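HigA antitoxin (Streptococcus pneumoniae TIGR4, PDB 6AF4) probably binds DNA through a helix-turn-helix domain, as the antitoxin of a HigBA toxin–antitoxin pair. Local coordinates at residues E52-S57 and L77-S82. Numbering follows the deposited sequence.
Sequences EMSGVS and LKVLAS
Ser54 and Ser82 meet where helices 47-54 and 73-82 pack together, a worked example of close helix packing, consistent with the small serine side chains at the meeting point; the nearest CA atoms, those of Ser54 and Val79, are 5.5 Å apart. No hydrogen bond crosses the interface, and each serine hydroxyl is occupied on its own side. With OG anti to its own carbonyl carbon and beside the backbone N (chi1 -50°), Ser82 bonds back through OG to Lys78 O one turn earlier (3.3 Å). Ser54 OG, by contrast, accepts from Val56 N at 3.3 Å, forming an ST turn around Gly55, whose positive phi takes the chain out of the helix; Ser54 OG is also hydrogen-bonded to Leu50 O.

The contacts across the interface are van der Waals. Ser82 OG rests 3.3 Å from Ser54 CB. Val56 CG2 lies against the aliphatic part of Lys78, 3.9 Å from its CD, and touches Val79 CG2 at 4.2 Å. The extended Lys78 chain runs alongside Ser54 O, with CD 3.9 Å from that oxygen and CB a little farther off. At the other end, Met53 bends at chi3 (74°), bringing CE to 3.8 Å from Ser82 O.

This packing joins two helices of the helix-turn-helix domain, with 55-57 leading into helix 58-65. Val79 reaches further inward to Leu36, Leu50, Ile61 and Met64, whereas Leu77 and Leu80 cover Leu87 of strand 85-91, and Lys78 also packs on Glu25 of the second subunit.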
ATOM      1  N   GLU H  52     -17.432  10.368   3.798  1.00 83.87           N
ATOM      2  CA  GLU H  52     -17.888  11.205   2.693  1.00 87.96           C
ATOM      3  C   GLU H  52     -16.776  12.088   2.127  1.00 89.17           C
ATOM      4  O   GLU H  52     -16.866  12.546   0.986  1.00 96.98           O
ATOM      5  CB  GLU H  52     -19.074  12.068   3.132  1.00 93.20           C
ATOM      6  CG  GLU H  52     -18.724  13.243   4.028  1.00100.27           C
ATOM      7  CD  GLU H  52     -19.880  13.643   4.925  1.00103.57           C
ATOM      8  OE1 GLU H  52     -21.022  13.232   4.634  1.00108.95           O
ATOM      9  OE2 GLU H  52     -19.650  14.374   5.914  1.00106.32           O
ATOM     10  N   MET H  53     -15.730  12.326   2.914  1.00 82.71           N
ATOM     11  CA  MET H  53     -14.574  13.063   2.413  1.00 79.10           C
ATOM     12  C   MET H  53     -13.816  12.227   1.385  1.00 82.92           C
ATOM     13  O   MET H  53     -13.439  12.723   0.323  1.00 89.57           O
ATOM     14  CB  MET H  53     -13.630  13.465   3.553  1.00 80.01           C
ATOM     15  CG  MET H  53     -14.124  14.607   4.431  1.00 81.50           C
ATOM     16  SD  MET H  53     -12.960  15.011   5.755  1.00 83.68           S
ATOM     17  CE  MET H  53     -11.673  15.860   4.844  1.00 66.02           C
ATOM     18  N   SER H  54     -13.591  10.958   1.715  1.00 82.78           N
ATOM     19  CA  SER H  54     -12.776  10.074   0.886  1.00 79.71           C
ATOM     20  C   SER H  54     -13.562   9.249  -0.134  1.00 78.45           C
ATOM     21  O   SER H  54     -12.973   8.638  -1.027  1.00 74.99           O
ATOM     22  CB  SER H  54     -11.986   9.124   1.785  1.00 73.21           C
ATOM     23  OG  SER H  54     -12.864   8.305   2.540  1.00 69.74           O
ATOM     24  N   GLY H  55     -14.885   9.228  -0.006  1.00 76.46           N
ATOM     25  CA  GLY H  55     -15.707   8.383  -0.855  1.00 77.22           C
ATOM     26  C   GLY H  55     -15.637   6.910  -0.482  1.00 77.96           C
ATOM     27  O   GLY H  55     -16.357   6.084  -1.045  1.00 85.69           O
ATOM     28  N   VAL H  56     -14.764   6.580   0.466  1.00 68.60           N
ATOM     29  CA  VAL H  56     -14.630   5.217   0.970  1.00 70.68           C
ATOM     30  C   VAL H  56     -15.648   4.982   2.082  1.00 71.50           C
ATOM     31  O   VAL H  56     -15.855   5.853   2.927  1.00 65.34           O
ATOM     32  CB  VAL H  56     -13.201   4.952   1.493  1.00 72.57           C
ATOM     33  CG1 VAL H  56     -13.096   3.568   2.117  1.00 62.38           C
ATOM     34  CG2 VAL H  56     -12.186   5.116   0.372  1.00 69.70           C
ATOM     35  N   SER H  57     -16.285   3.814   2.091  1.00 71.70           N
ATOM     36  CA  SER H  57     -17.370   3.574   3.034  1.00 73.91           C
ATOM     37  C   SER H  57     -16.864   3.338   4.455  1.00 75.77           C
ATOM     38  O   SER H  57     -15.662   3.218   4.688  1.00 77.27           O
ATOM     39  CB  SER H  57     -18.209   2.377   2.582  1.00 70.84           C
ATOM     40  OG  SER H  57     -17.424   1.200   2.523  1.00 63.97           O
ATOM     41  N   LEU H  77      -4.692   5.081  -0.249  1.00 55.14           N
ATOM     42  CA  LEU H  77      -4.317   6.356  -0.852  1.00 56.06           C
ATOM     43  C   LEU H  77      -5.461   7.367  -0.794  1.00 56.57           C
ATOM     44  O   LEU H  77      -5.227   8.564  -0.633  1.00 54.61           O
ATOM     45  CB  LEU H  77      -3.872   6.150  -2.302  1.00 57.41           C
ATOM     46  CG  LEU H  77      -2.538   5.432  -2.519  1.00 60.49           C
ATOM     47  CD1 LEU H  77      -2.388   4.992  -3.970  1.00 63.82           C
ATOM     48  CD2 LEU H  77      -1.375   6.319  -2.104  1.00 65.71           C
ATOM     49  N   LYS H  78      -6.693   6.880  -0.923  1.00 54.93           N
ATOM     50  CA  LYS H  78      -7.875   7.733  -0.834  1.00 57.44           C
ATOM     51  C   LYS H  78      -8.059   8.290   0.573  1.00 62.31           C
ATOM     52  O   LYS H  78      -8.233   9.497   0.759  1.00 62.48           O
ATOM     53  CB  LYS H  78      -9.134   6.965  -1.245  1.00 60.82           C
ATOM     54  CG  LYS H  78      -9.313   6.782  -2.744  1.00 68.90           C
ATOM     55  CD  LYS H  78     -10.695   6.223  -3.055  1.00 72.54           C
ATOM     56  CE  LYS H  78     -10.805   5.767  -4.499  1.00 80.50           C
ATOM     57  NZ  LYS H  78     -12.157   5.213  -4.794  1.00 90.92           N
ATOM     58  N   VAL H  79      -8.028   7.401   1.560  1.00 56.05           N
ATOM     59  CA  VAL H  79      -8.206   7.794   2.953  1.00 56.83           C
ATOM     60  C   VAL H  79      -7.101   8.748   3.401  1.00 58.58           C
ATOM     61  O   VAL H  79      -7.369   9.754   4.061  1.00 61.92           O
ATOM     62  CB  VAL H  79      -8.237   6.566   3.881  1.00 53.44           C
ATOM     63  CG1 VAL H  79      -8.243   6.998   5.339  1.00 50.89           C
ATOM     64  CG2 VAL H  79      -9.449   5.699   3.569  1.00 49.71           C
ATOM     65  N   LEU H  80      -5.863   8.440   3.027  1.00 57.42           N
ATOM     66  CA  LEU H  80      -4.725   9.283   3.384  1.00 63.53           C
ATOM     67  C   LEU H  80      -4.815  10.671   2.748  1.00 58.59           C
ATOM     68  O   LEU H  80      -4.445  11.669   3.367  1.00 55.02           O
ATOM     69  CB  LEU H  80      -3.410   8.610   2.977  1.00 54.81           C
ATOM     70  CG  LEU H  80      -2.956   7.411   3.814  1.00 56.78           C
ATOM     71  CD1 LEU H  80      -1.664   6.831   3.259  1.00 54.56           C
ATOM     72  CD2 LEU H  80      -2.788   7.800   5.274  1.00 53.36           C
ATOM     73  N   ALA H  81      -5.306  10.726   1.512  1.00 58.97           N
ATOM     74  CA  ALA H  81      -5.405  11.984   0.774  1.00 63.07           C
ATOM     75  C   ALA H  81      -6.314  12.981   1.483  1.00 60.83           C
ATOM     76  O   ALA H  81      -6.033  14.179   1.512  1.00 60.81           O
ATOM     77  CB  ALA H  81      -5.901  11.730  -0.636  1.00 57.00           C
ATOM     78  N   SER H  82      -7.404  12.475   2.053  1.00 60.57           N
ATOM     79  CA  SER H  82      -8.330  13.304   2.816  1.00 61.06           C
ATOM     80  C   SER H  82      -7.649  13.889   4.049  1.00 64.15           C
ATOM     81  O   SER H  82      -8.016  14.966   4.524  1.00 67.76           O
ATOM     82  CB  SER H  82      -9.555  12.489   3.236  1.00 65.49           C
ATOM     83  OG  SER H  82     -10.112  11.794   2.134  1.00 72.52           O
TER